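Local coordinates for protein putative dioxygenase (Nostoc punctiforme, PDB 2PEB) that probably acts as a dioxygenase of the DOPA 4,5-dioxygenase family and holds a zinc ion in the crystal, although its natural substrate is not established, at residues G79-V84 with L102-A107; I7-F12 with P86-A91; A35-Q40 with D67-W72; V16-A21 with G55-A60. All blocks are in the same frame, centred on the assembly; numbering follows the deposited sequence.

Interaction 1: G79-V84 with L102-A107. With EDO (1,2-ethanediol), chain I.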
loop_
_atom_site.group_PDB
_atom_site.type_symbol
_atom_site.label_atom_id
_atom_site.label_comp_id
_atom_site.label_asym_id
_atom_site.label_seq_id
_atom_site.Cartn_x
_atom_site.Cartn_y
_atom_site.Cartn_z
ATOM N N GLY A 79 6.290 8.131 9.827
ATOM C CA GLY A 79 5.013 8.670 10.199
ATOM C C GLY A 79 4.351 9.504 9.134
ATOM O O GLY A 79 3.241 9.973 9.353
ATOM N N LEU A 80 5.013 9.690 7.995
ATOM C CA LEU A 80 4.414 10.450 6.886
ATOM C C LEU A 80 3.325 9.646 6.181
ATOM O O LEU A 80 3.402 8.419 6.091
ATOM C CB LEU A 80 5.498 10.797 5.863
ATOM C CG LEU A 80 6.573 11.737 6.389
ATOM C CD1 LEU A 80 7.682 11.849 5.320
ATOM C CD2 LEU A 80 6.008 13.124 6.768
ATOM N N ASP A 81 2.300 10.333 5.698
ATOM C CA ASP A 81 1.290 9.658 4.887
ATOM C C ASP A 81 1.737 9.715 3.438
ATOM O O ASP A 81 2.209 10.783 2.966
ATOM C CB ASP A 81 -0.073 10.323 5.047
ATOM C CG ASP A 81 -0.514 10.393 6.505
ATOM O OD1 ASP A 81 -0.343 9.369 7.212
ATOM O OD2 ASP A 81 -1.005 11.454 6.974
ATOM N N ILE A 82 1.593 8.592 2.740
ATOM C CA ILE A 82 2.123 8.414 1.408
ATOM C C ILE A 82 1.135 7.641 0.561
ATOM O O ILE A 82 0.720 6.540 0.864
ATOM C CB ILE A 82 3.503 7.686 1.416
ATOM C CG1 ILE A 82 4.517 8.447 2.234
ATOM C CG2 ILE A 82 4.083 7.533 0.056
ATOM C CD1 ILE A 82 5.801 7.706 2.371
ATOM N N LEU A 83 0.696 8.301 -0.492
ATOM C CA LEU A 83 -0.017 7.688 -1.561
ATOM C C LEU A 83 0.896 7.076 -2.605
ATOM O O LEU A 83 1.814 7.730 -3.115
ATOM C CB LEU A 83 -0.850 8.756 -2.247
ATOM C CG LEU A 83 -1.602 8.324 -3.505
ATOM C CD1 LEU A 83 -2.744 7.365 -3.135
ATOM C CD2 LEU A 83 -2.194 9.535 -4.265
ATOM N N VAL A 84 0.671 5.826 -2.946
ATOM C CA VAL A 84 1.315 5.227 -4.101
ATOM C C VAL A 84 0.262 4.797 -5.138
ATOM O O VAL A 84 -0.670 4.115 -4.822
ATOM C CB VAL A 84 2.220 4.018 -3.751
ATOM C CG1 VAL A 84 2.875 3.424 -5.057
ATOM C CG2 VAL A 84 3.283 4.406 -2.675
ATOM N N LEU A 102 0.197 4.379 2.610
ATOM C CA LEU A 102 1.021 4.155 3.784
ATOM C C LEU A 102 0.660 5.256 4.773
ATOM O O LEU A 102 0.589 6.410 4.399
ATOM C CB LEU A 102 2.496 4.216 3.416
ATOM C CG LEU A 102 2.932 3.516 2.125
ATOM C CD1 LEU A 102 4.440 3.643 2.031
ATOM C CD2 LEU A 102 2.493 2.064 2.082
ATOM N N GLY A 103 0.403 4.888 6.023
ATOM C CA GLY A 103 -0.029 5.834 7.034
ATOM C C GLY A 103 -1.524 5.980 6.937
ATOM O O GLY A 103 -2.248 5.000 6.726
ATOM N N ALA A 104 -2.012 7.189 7.079
ATOM C CA ALA A 104 -3.442 7.398 7.132
ATOM C C ALA A 104 -3.843 8.132 5.854
ATOM O O ALA A 104 -3.242 9.153 5.506
ATOM C CB ALA A 104 -3.820 8.184 8.408
ATOM N N ALA A 105 -4.826 7.595 5.140
ATOM C CA ALA A 105 -5.205 8.144 3.848
ATOM C C ALA A 105 -5.732 9.553 3.989
ATOM O O ALA A 105 -6.424 9.918 4.965
ATOM C CB ALA A 105 -6.240 7.277 3.158
ATOM N N LEU A 106 -5.418 10.347 2.976
ATOM C CA LEU A 106 -6.013 11.649 2.805
ATOM C C LEU A 106 -7.081 11.603 1.738
ATOM O O LEU A 106 -7.157 10.665 0.940
ATOM C CB LEU A 106 -4.931 12.663 2.447
ATOM C CG LEU A 106 -3.733 12.697 3.392
ATOM C CD1 LEU A 106 -2.642 13.654 2.871
ATOM C CD2 LEU A 106 -4.131 13.077 4.799
ATOM N N ALA A 107 -7.910 12.635 1.735
ATOM C CA ALA A 107 -9.017 12.729 0.803
ATOM C C ALA A 107 -8.587 13.538 -0.421
ATOM O O ALA A 107 -8.481 14.760 -0.372
ATOM C CB ALA A 107 -10.232 13.358 1.467
HETATM C C1 EDO I . 0.318 1.954 8.146
HETATM O O1 EDO I . 0.140 2.244 6.750
HETATM C C2 EDO I . -1.001 1.488 8.701
HETATM O O2 EDO I . -2.012 2.375 8.214
#
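The carboxylate of Asp81 reaches across to the loop that starts at Gly103 and takes the backbone N-H of Ala104. OD1 lies 2.7 Å from Ala104 N in an almost straight bond (177° at the hydrogen), yet the donor arrives from well above the carboxylate plane, 55° out of it. The first torsion of Asp81, -56°, sets CG beside its own backbone N and carries the carboxylate toward the amide of Ala104. A short acid suits this place, since it offers an acceptor to a loop amide beyond the end of regular pairing. Its other oxygen, OD2, has the methyl CD2 of Leu106 at 4.1 Å, and these two side chains cross at about a right angle.

Next to this polar arm, Ile82 and Leu102 form an antiparallel hydrogen-bonded pair that joins strand 82-87 to the short strand 100-102, the outermost on this side of the sheet within the chain. Ile82 N donates to Leu102 O at 2.9 Å, and Leu102 N returns a bond to Ile82 O at 2.8 Å. Both side chains leave the same face, Ile82 CB lying 4.1 Å from Leu102 CB, where branched aliphatic groups fit a buried surface; in the conformer described, Leu102 also packs on Leu100 of the second subunit. Gly103 then turns the chain, its CA 3.6 Å from Asp81 OD1; a CB here would collide with that oxygen, so glycine suits both the contact and its positive phi. Its N-H donates to O1 of an ethanediol, probably from the crystallisation liquor, whose other hydroxyl O2 donates to Gly103 O.

Interaction 2: I7-F12 with P86-A91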
loop_
_atom_site.group_PDB
_atom_site.type_symbol
_atom_site.label_atom_id
_atom_site.label_comp_id
_atom_site.label_asym_id
_atom_site.label_seq_id
_atom_site.Cartn_x
_atom_site.Cartn_y
_atom_site.Cartn_z
ATOM N N ILE A 7 0.394 -5.754 -16.584
ATOM C CA ILE A 7 1.201 -5.248 -17.696
ATOM C C ILE A 7 0.759 -3.809 -17.993
ATOM O O ILE A 7 1.558 -2.959 -18.348
ATOM C CB ILE A 7 1.026 -6.095 -18.969
ATOM C CG1 ILE A 7 2.254 -5.969 -19.887
ATOM C CG2 ILE A 7 -0.246 -5.681 -19.700
ATOM C CD1 ILE A 7 3.562 -6.503 -19.313
ATOM N N GLU A 8 -0.521 -3.532 -17.790
ATOM C CA GLU A 8 -1.036 -2.230 -18.053
ATOM C C GLU A 8 -0.448 -1.188 -17.110
ATOM O O GLU A 8 -0.755 -0.025 -17.287
ATOM C CB GLU A 8 -2.563 -2.232 -17.964
ATOM C CG GLU A 8 -3.149 -1.854 -16.612
ATOM C CD GLU A 8 -4.651 -2.014 -16.582
ATOM O OE1 GLU A 8 -5.183 -2.832 -17.372
ATOM O OE2 GLU A 8 -5.299 -1.321 -15.772
ATOM N N ILE A 9 0.381 -1.586 -16.131
ATOM C CA ILE A 9 1.050 -0.632 -15.215
ATOM C C ILE A 9 2.390 -0.252 -15.797
ATOM O O ILE A 9 3.292 -1.090 -15.885
ATOM C CB ILE A 9 1.277 -1.168 -13.790
ATOM C CG1 ILE A 9 -0.053 -1.511 -13.105
ATOM C CG2 ILE A 9 1.984 -0.138 -12.928
ATOM C CD1 ILE A 9 0.184 -2.204 -11.724
ATOM N N ALA A 10 2.503 0.993 -16.247
ATOM C CA ALA A 10 3.737 1.524 -16.878
ATOM C C ALA A 10 4.745 2.065 -15.864
ATOM O O ALA A 10 5.928 2.335 -16.197
ATOM C CB ALA A 10 3.358 2.629 -17.868
ATOM N N GLY A 11 4.294 2.263 -14.638
ATOM C CA GLY A 11 5.090 2.888 -13.617
ATOM C C GLY A 11 4.277 3.236 -12.433
ATOM O O GLY A 11 3.074 2.985 -12.391
ATOM N N PHE A 12 4.930 3.830 -11.440
ATOM C CA PHE A 12 4.281 4.280 -10.217
ATOM C C PHE A 12 4.714 5.656 -9.797
ATOM O O PHE A 12 5.821 6.110 -10.122
ATOM C CB PHE A 12 4.537 3.331 -9.030
ATOM C CG PHE A 12 4.066 1.948 -9.273
ATOM C CD1 PHE A 12 4.898 1.027 -9.883
ATOM C CD2 PHE A 12 2.806 1.546 -8.859
ATOM C CE1 PHE A 12 4.474 -0.274 -10.128
ATOM C CE2 PHE A 12 2.359 0.241 -9.114
ATOM C CZ PHE A 12 3.217 -0.676 -9.735
ATOM N N PRO A 86 -0.424 3.613 -9.415
ATOM C CA PRO A 86 0.108 3.195 -10.692
ATOM C C PRO A 86 -0.189 4.221 -11.742
ATOM O O PRO A 86 -0.970 5.156 -11.503
ATOM C CB PRO A 86 -0.646 1.906 -10.963
ATOM C CG PRO A 86 -1.965 2.149 -10.316
ATOM C CD PRO A 86 -1.724 2.936 -9.139
ATOM N N GLU A 87 0.486 4.046 -12.872
ATOM C CA GLU A 87 0.244 4.850 -14.052
ATOM C C GLU A 87 -0.153 3.898 -15.146
ATOM O O GLU A 87 0.693 3.187 -15.678
ATOM C CB GLU A 87 1.504 5.619 -14.432
ATOM C CG GLU A 87 1.878 6.608 -13.388
ATOM C CD GLU A 87 3.215 7.243 -13.644
ATOM O OE1 GLU A 87 4.232 6.514 -13.733
ATOM O OE2 GLU A 87 3.256 8.485 -13.734
ATOM N N THR A 88 -1.464 3.854 -15.456
ATOM C CA THR A 88 -2.040 2.949 -16.408
ATOM C C THR A 88 -2.787 3.688 -17.511
ATOM O O THR A 88 -3.410 3.057 -18.375
ATOM C CB THR A 88 -3.060 2.024 -15.726
ATOM O OG1 THR A 88 -4.196 2.801 -15.341
ATOM C CG2 THR A 88 -2.446 1.355 -14.497
ATOM N N GLY A 89 -2.696 5.017 -17.522
ATOM C CA GLY A 89 -3.412 5.829 -18.507
ATOM C C GLY A 89 -4.854 6.145 -18.128
ATOM O O GLY A 89 -5.626 6.552 -18.993
ATOM N N ASP A 90 -5.210 5.911 -16.870
ATOM C CA ASP A 90 -6.560 6.222 -16.377
ATOM C C ASP A 90 -6.415 6.978 -15.086
ATOM O O ASP A 90 -6.416 6.388 -14.031
ATOM C CB ASP A 90 -7.355 4.948 -16.171
ATOM C CG ASP A 90 -8.758 5.213 -15.621
ATOM O OD1 ASP A 90 -9.031 6.361 -15.175
ATOM O OD2 ASP A 90 -9.570 4.247 -15.613
ATOM N N ALA A 91 -6.210 8.282 -15.191
ATOM C CA ALA A 91 -5.828 9.070 -14.033
ATOM C C ALA A 91 -6.800 8.953 -12.872
ATOM O O ALA A 91 -6.380 8.846 -11.737
ATOM C CB ALA A 91 -5.649 10.508 -14.425
HETATM O O HOH W 1 -6.297 1.753 -16.845
#
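The ring of Phe12 meets Pro86 at a slant, neither squarely over the face nor along the edge: ring atom CD2 comes within 3.7 Å of Pro86 CA, and CE2 within 3.9 Å of Pro86 CB. The same CB receives Ile9 CG2, also at 3.9 Å, so the proline ring is touched by an aromatic and a branched aliphatic group. Phe12 further meets the ring of Phe66, and Met74 of the second subunit packs on both Phe12 and Pro86, which places this apolar patch at the dimer interface.

Phe12 and Pro86 are a non-hydrogen-bonded antiparallel pair of strands 11-18 and 82-87, a position where proline's missing N-H costs no bond across the pair. Farther on, Glu87 N donates to Gly11 O at 2.8 Å, bent to 141° at the hydrogen, and Ala10 N donates to Glu87 O at 2.9 Å. Thr88 sets its methyl CG2 against Glu8 CG, 3.9 Å away, while a first torsion of 69° turns OG1 elsewhere, to Asp94 and to a water 2.8 Å from OG1 that reaches Glu8 OE2 only weakly.

Gly11 N is buried here without a partner in the model, which probably carries an energetic cost. In the conformer described, the side chain of Glu87 comes to about 6 Å from the zinc ion at its nearest atom, so the pairing places an acidic residue near, but not in, the site formed by His13, His15 and His85.

Interaction 3: A35-Q40 with D67-W72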
loop_
_atom_site.group_PDB
_atom_site.type_symbol
_atom_site.label_atom_id
_atom_site.label_comp_id
_atom_site.label_asym_id
_atom_site.label_seq_id
_atom_site.Cartn_x
_atom_site.Cartn_y
_atom_site.Cartn_z
ATOM N N ALA A 35 18.940 8.681 -2.988
ATOM C CA ALA A 35 20.232 8.050 -2.710
ATOM C C ALA A 35 20.208 6.590 -3.077
ATOM O O ALA A 35 21.222 6.023 -3.445
ATOM C CB ALA A 35 20.554 8.178 -1.209
ATOM N N ARG A 36 19.052 5.952 -2.955
ATOM C CA ARG A 36 19.003 4.474 -3.031
ATOM C C ARG A 36 18.390 3.865 -4.284
ATOM O O ARG A 36 18.740 2.767 -4.657
ATOM C CB ARG A 36 18.245 3.924 -1.834
ATOM C CG ARG A 36 18.890 4.139 -0.507
ATOM C CD ARG A 36 18.013 3.703 0.660
ATOM N NE ARG A 36 18.786 3.671 1.899
ATOM C CZ ARG A 36 19.179 4.737 2.587
ATOM N NH1 ARG A 36 18.868 5.969 2.186
ATOM N NH2 ARG A 36 19.908 4.568 3.692
ATOM N N PHE A 37 17.407 4.534 -4.884
ATOM C CA PHE A 37 16.567 3.892 -5.881
ATOM C C PHE A 37 16.595 4.654 -7.192
ATOM O O PHE A 37 17.110 5.779 -7.276
ATOM C CB PHE A 37 15.140 3.733 -5.358
ATOM C CG PHE A 37 15.082 3.079 -4.003
ATOM C CD1 PHE A 37 15.517 1.783 -3.818
ATOM C CD2 PHE A 37 14.669 3.812 -2.888
ATOM C CE1 PHE A 37 15.480 1.199 -2.518
ATOM C CE2 PHE A 37 14.636 3.251 -1.607
ATOM C CZ PHE A 37 15.086 1.950 -1.421
ATOM N N GLU A 38 16.104 3.982 -8.237
ATOM C CA GLU A 38 15.980 4.593 -9.549
ATOM C C GLU A 38 14.657 5.306 -9.604
ATOM O O GLU A 38 13.594 4.713 -9.840
ATOM C CB GLU A 38 16.117 3.556 -10.637
ATOM C CG GLU A 38 17.458 2.850 -10.580
ATOM C CD GLU A 38 17.612 1.721 -11.603
ATOM O OE1 GLU A 38 16.701 1.469 -12.423
ATOM O OE2 GLU A 38 18.679 1.088 -11.585
ATOM N N VAL A 39 14.698 6.585 -9.283
ATOM C CA VAL A 39 13.496 7.399 -9.183
ATOM C C VAL A 39 13.702 8.765 -9.837
ATOM O O VAL A 39 14.814 9.176 -10.111
ATOM C CB VAL A 39 13.068 7.665 -7.721
ATOM C CG1 VAL A 39 12.671 6.369 -6.995
ATOM C CG2 VAL A 39 14.171 8.440 -6.978
ATOM N N GLN A 40 12.596 9.393 -10.195
ATOM C CA GLN A 40 12.563 10.762 -10.703
ATOM C C GLN A 40 11.832 11.566 -9.643
ATOM O O GLN A 40 10.671 11.301 -9.373
ATOM C CB GLN A 40 11.802 10.827 -12.047
ATOM C CG GLN A 40 12.124 9.702 -13.058
ATOM C CD GLN A 40 10.867 9.011 -13.673
ATOM O OE1 GLN A 40 10.631 7.816 -13.444
ATOM N NE2 GLN A 40 10.084 9.754 -14.460
ATOM N N ASP A 67 9.229 -3.030 -5.749
ATOM C CA ASP A 67 9.582 -3.867 -4.580
ATOM C C ASP A 67 10.861 -3.376 -3.868
ATOM O O ASP A 67 11.342 -4.003 -2.892
ATOM C CB ASP A 67 9.639 -5.348 -4.952
ATOM C CG ASP A 67 10.812 -5.698 -5.802
ATOM O OD1 ASP A 67 11.690 -4.831 -6.057
ATOM O OD2 ASP A 67 10.852 -6.875 -6.197
ATOM N N LYS A 68 11.405 -2.257 -4.335
ATOM C CA LYS A 68 12.481 -1.593 -3.643
ATOM C C LYS A 68 11.982 -0.373 -2.917
ATOM O O LYS A 68 12.133 -0.270 -1.700
ATOM C CB LYS A 68 13.622 -1.251 -4.611
ATOM C CG LYS A 68 14.129 -2.520 -5.330
ATOM C CD LYS A 68 15.113 -2.214 -6.449
ATOM C CE LYS A 68 15.581 -3.494 -7.156
ATOM N NZ LYS A 68 15.570 -4.670 -6.235
ATOM N N VAL A 69 11.389 0.574 -3.655
ATOM C CA VAL A 69 10.881 1.801 -3.099
ATOM C C VAL A 69 9.790 1.629 -2.037
ATOM O O VAL A 69 9.855 2.193 -0.960
ATOM C CB VAL A 69 10.412 2.755 -4.227
ATOM C CG1 VAL A 69 9.722 3.976 -3.617
ATOM C CG2 VAL A 69 11.616 3.186 -5.102
ATOM N N VAL A 70 8.823 0.785 -2.304
ATOM C CA VAL A 70 7.634 0.725 -1.480
ATOM C C VAL A 70 7.929 0.020 -0.128
ATOM O O VAL A 70 7.684 0.584 0.941
ATOM C CB VAL A 70 6.437 0.126 -2.222
ATOM C CG1 VAL A 70 5.236 -0.023 -1.255
ATOM C CG2 VAL A 70 6.039 1.062 -3.420
ATOM N N PRO A 71 8.605 -1.144 -0.168
ATOM C CA PRO A 71 9.056 -1.702 1.141
ATOM C C PRO A 71 9.974 -0.786 1.947
ATOM O O PRO A 71 9.853 -0.721 3.180
ATOM C CB PRO A 71 9.690 -3.022 0.753
ATOM C CG PRO A 71 9.071 -3.388 -0.573
ATOM C CD PRO A 71 8.940 -2.049 -1.279
ATOM N N TRP A 72 10.842 -0.023 1.273
ATOM C CA TRP A 72 11.648 0.947 1.978
ATOM C C TRP A 72 10.821 1.991 2.688
ATOM O O TRP A 72 11.076 2.290 3.859
ATOM C CB TRP A 72 12.696 1.585 1.082
ATOM C CG TRP A 72 13.722 2.372 1.809
ATOM C CD1 TRP A 72 14.894 1.917 2.358
ATOM C CD2 TRP A 72 13.686 3.793 2.065
ATOM N NE1 TRP A 72 15.577 2.970 2.933
ATOM C CE2 TRP A 72 14.856 4.131 2.769
ATOM C CE3 TRP A 72 12.770 4.818 1.753
ATOM C CZ2 TRP A 72 15.118 5.426 3.188
ATOM C CZ3 TRP A 72 13.052 6.123 2.170
ATOM C CH2 TRP A 72 14.215 6.408 2.869
#
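Phe37 pushes its ring against the helix segment 67-72, and the atoms from CB to CZ meet Val69, Lys68 and Trp72 in turn. CB lies 3.6 Å from Val69 CG2, and CG is as close to the same methyl. A first torsion of -51° keeps the ring beside its backbone N and lays one face over the helix backbone: Val69 CA stands 4.3 Å from the ring centroid, near the ring normal, in a CH-pi contact. Along one rim CD1 touches Lys68 CB at 3.7 Å, where the lysine gives its aliphatic base while its ammonium leads away. The opposite face is covered by Arg36 CB, which leaves the ring clamped between its sequence neighbour and the helix.

At the tip, CZ comes to 3.5 Å from Trp72 CB, and the ring edge formed by CE2 and CZ points at the face of the indole. Phe37 and Trp72 thus form an edge-to-face pair, their ring planes at 69°. Arg36 crosses the indole at about a right angle: its extended chain brings CD to 3.4 Å from Trp72 NE1, and the guanidinium has Trp72 CZ2 over one face, the two planes 29° apart. A long chain with apolar methylenes suits Arg36, which is exposed yet lies against the buried Trp72, and Lys3 of the second subunit packs on both residues.

Phe37 is the first residue to leave helical angles after helix 23-36. From there Val39 CG1 meets Val69 CG2, and the apolar contact continues inward, with Val69 resting on Leu33 of helix 23-36 and on Phe61 of strand 55-61.

Interaction 4: V16-A21 with G55-A60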
loop_
_atom_site.group_PDB
_atom_site.type_symbol
_atom_site.label_atom_id
_atom_site.label_comp_id
_atom_site.label_asym_id
_atom_site.label_seq_id
_atom_site.Cartn_x
_atom_site.Cartn_y
_atom_site.Cartn_z
ATOM N N VAL A 16 4.364 11.998 -1.316
ATOM C CA VAL A 16 4.740 12.061 0.089
ATOM C C VAL A 16 4.220 13.367 0.621
ATOM O O VAL A 16 4.673 14.462 0.219
ATOM C CB VAL A 16 6.273 11.959 0.259
ATOM C CG1 VAL A 16 6.645 11.998 1.735
ATOM C CG2 VAL A 16 6.842 10.688 -0.406
ATOM N N TYR A 17 3.198 13.277 1.471
ATOM C CA TYR A 17 2.561 14.427 2.055
ATOM C C TYR A 17 3.290 14.914 3.303
ATOM O O TYR A 17 3.895 14.130 4.054
ATOM C CB TYR A 17 1.079 14.135 2.346
ATOM C CG TYR A 17 0.350 13.757 1.087
ATOM C CD1 TYR A 17 -0.168 14.737 0.263
ATOM C CD2 TYR A 17 0.204 12.413 0.686
ATOM C CE1 TYR A 17 -0.790 14.419 -0.932
ATOM C CE2 TYR A 17 -0.458 12.081 -0.513
ATOM C CZ TYR A 17 -0.957 13.108 -1.310
ATOM O OH TYR A 17 -1.572 12.858 -2.505
ATOM N N PHE A 18 3.215 16.216 3.524
ATOM C CA PHE A 18 3.837 16.802 4.705
ATOM C C PHE A 18 3.197 18.138 5.055
ATOM O O PHE A 18 2.452 18.724 4.282
ATOM C CB PHE A 18 5.351 16.983 4.471
ATOM C CG PHE A 18 5.659 17.887 3.322
ATOM C CD1 PHE A 18 5.728 19.264 3.502
ATOM C CD2 PHE A 18 5.779 17.358 2.029
ATOM C CE1 PHE A 18 5.944 20.096 2.442
ATOM C CE2 PHE A 18 5.985 18.197 0.969
ATOM C CZ PHE A 18 6.073 19.550 1.166
ATOM N N ASP A 19 3.519 18.627 6.242
ATOM C CA ASP A 19 3.203 20.012 6.604
ATOM C C ASP A 19 4.462 20.628 7.196
ATOM O O ASP A 19 5.490 19.962 7.250
ATOM C CB ASP A 19 1.990 20.094 7.534
ATOM C CG ASP A 19 2.148 19.288 8.794
ATOM O OD1 ASP A 19 3.276 19.001 9.213
ATOM O OD2 ASP A 19 1.114 18.931 9.389
ATOM N N ALA A 20 4.389 21.884 7.632
ATOM C CA ALA A 20 5.553 22.557 8.240
ATOM C C ALA A 20 6.218 21.715 9.316
ATOM O O ALA A 20 7.437 21.656 9.370
ATOM C CB ALA A 20 5.151 23.907 8.828
ATOM N N ALA A 21 5.419 21.112 10.204
ATOM C CA ALA A 21 5.935 20.286 11.312
ATOM C C ALA A 21 6.737 19.080 10.861
ATOM O O ALA A 21 7.696 18.684 11.517
ATOM C CB ALA A 21 4.792 19.827 12.231
ATOM N N GLY A 55 0.484 19.764 1.260
ATOM C CA GLY A 55 1.764 19.819 0.596
ATOM C C GLY A 55 2.341 18.424 0.369
ATOM O O GLY A 55 2.109 17.491 1.153
HETATM N N MSE A 56 3.067 18.285 -0.734
HETATM C CA MSE A 56 3.639 16.990 -1.116
HETATM C C MSE A 56 4.752 17.174 -2.085
HETATM O O MSE A 56 4.980 18.286 -2.572
HETATM C CB MSE A 56 2.603 15.972 -1.691
HETATM C CG MSE A 56 1.887 16.418 -2.981
HETATM SE SE MSE A 56 2.910 15.956 -4.532
HETATM C CE MSE A 56 2.069 17.074 -5.888
ATOM N N TYR A 57 5.484 16.101 -2.287
ATOM C CA TYR A 57 6.363 15.960 -3.433
ATOM C C TYR A 57 6.128 14.611 -4.103
ATOM O O TYR A 57 5.633 13.669 -3.480
ATOM C CB TYR A 57 7.840 16.204 -3.066
ATOM C CG TYR A 57 8.403 15.220 -2.089
ATOM C CD1 TYR A 57 8.758 13.944 -2.499
ATOM C CD2 TYR A 57 8.587 15.564 -0.762
ATOM C CE1 TYR A 57 9.266 13.013 -1.601
ATOM C CE2 TYR A 57 9.130 14.642 0.155
ATOM C CZ TYR A 57 9.447 13.383 -0.276
ATOM O OH TYR A 57 9.999 12.478 0.588
ATOM N N GLN A 58 6.451 14.558 -5.390
ATOM C CA GLN A 58 6.213 13.383 -6.219
ATOM C C GLN A 58 7.522 12.627 -6.393
ATOM O O GLN A 58 8.588 13.225 -6.519
ATOM C CB GLN A 58 5.681 13.828 -7.589
ATOM C CG GLN A 58 5.713 12.772 -8.664
ATOM C CD GLN A 58 5.076 13.224 -9.969
ATOM O OE1 GLN A 58 3.922 13.692 -9.999
ATOM N NE2 GLN A 58 5.812 13.060 -11.057
ATOM N N VAL A 59 7.413 11.312 -6.398
ATOM C CA VAL A 59 8.503 10.425 -6.711
ATOM C C VAL A 59 7.968 9.449 -7.765
ATOM O O VAL A 59 7.008 8.725 -7.468
ATOM C CB VAL A 59 8.889 9.584 -5.477
ATOM C CG1 VAL A 59 10.181 8.788 -5.728
ATOM C CG2 VAL A 59 9.053 10.476 -4.237
ATOM N N ALA A 60 8.559 9.413 -8.950
ATOM C CA ALA A 60 8.203 8.495 -10.041
ATOM C C ALA A 60 9.228 7.391 -10.183
ATOM O O ALA A 60 10.411 7.632 -10.072
ATOM C CB ALA A 60 8.049 9.231 -11.399
HETATM O O HOH W 2 0.585 20.654 4.041
#
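Val16 sits over one face of the Tyr57 ring, its CB 3.8 Å from the ring centroid in a CH-pi contact. The two side chains run side by side and point the same way. A beta-branched residue fits because CB lies over the face while the two methyls splay about its CZ end, CG2 toward CE1 and CG1 toward OH. Phe18 joins them on this side of the sheet. Its first torsion, 60°, holds the ring between the backbone N and the carbonyl carbon and turns it back over the partner strand, so that Gly55 C lies beneath one face and Met56 CA is 3.4 Å from Phe18 CE2. Glycine suits the strand at this point, as the phenyl occupies the space above it.

On the other side of the sheet Tyr17 and Met56, a selenomethionine, also lie alongside each other, Tyr17 CD1 to Met56 CB being 3.6 Å. Val16 and Tyr57 are a hydrogen-bonded antiparallel pair of strands 11-18 and 55-61, with Val16 N to Tyr57 O at 3.0 Å and Tyr57 N to Val16 O at 3.1 Å. Further out, Phe18 N donates to Gly55 O at 2.9 Å. At the polar edge a water donates to Phe18 O at 2.7 Å and accepts from Gly55 N.

The two tyrosines bury their rings while their hydroxyls find partners: Tyr57 OH bonds Ala26 O of helix 23-36, and Tyr17 OH bonds His52. The face carrying Val16, Phe18 and Tyr57 is mainly apolar and turned to helix 23-36, whereas Met56 and Gln58, on the other face, touch zinc ligands.

How the interactions relate
From the N terminus, 7-12 waits for 86-91, so interaction 2 closes the longest loop and contains both interaction 4 and interaction 3. Those two cross each other: 16-21 pairs with 55-60, while 35-40 pairs with 67-72, so each loop holds one segment of the other. A probable bond from Gln40 N to Ala60 O joins them. Interaction 1 follows both in series and crosses interaction 2, since 79-84 lies inside its loop and 102-107 beyond it. Interactions 1, 2 and 4 tie together the sheet strands 55-61, 11-18, 82-87 and 100-102, and interaction 3 joins helices 23-36 and 66-76. Interactions 1, 2 and 3 also reach the second subunit.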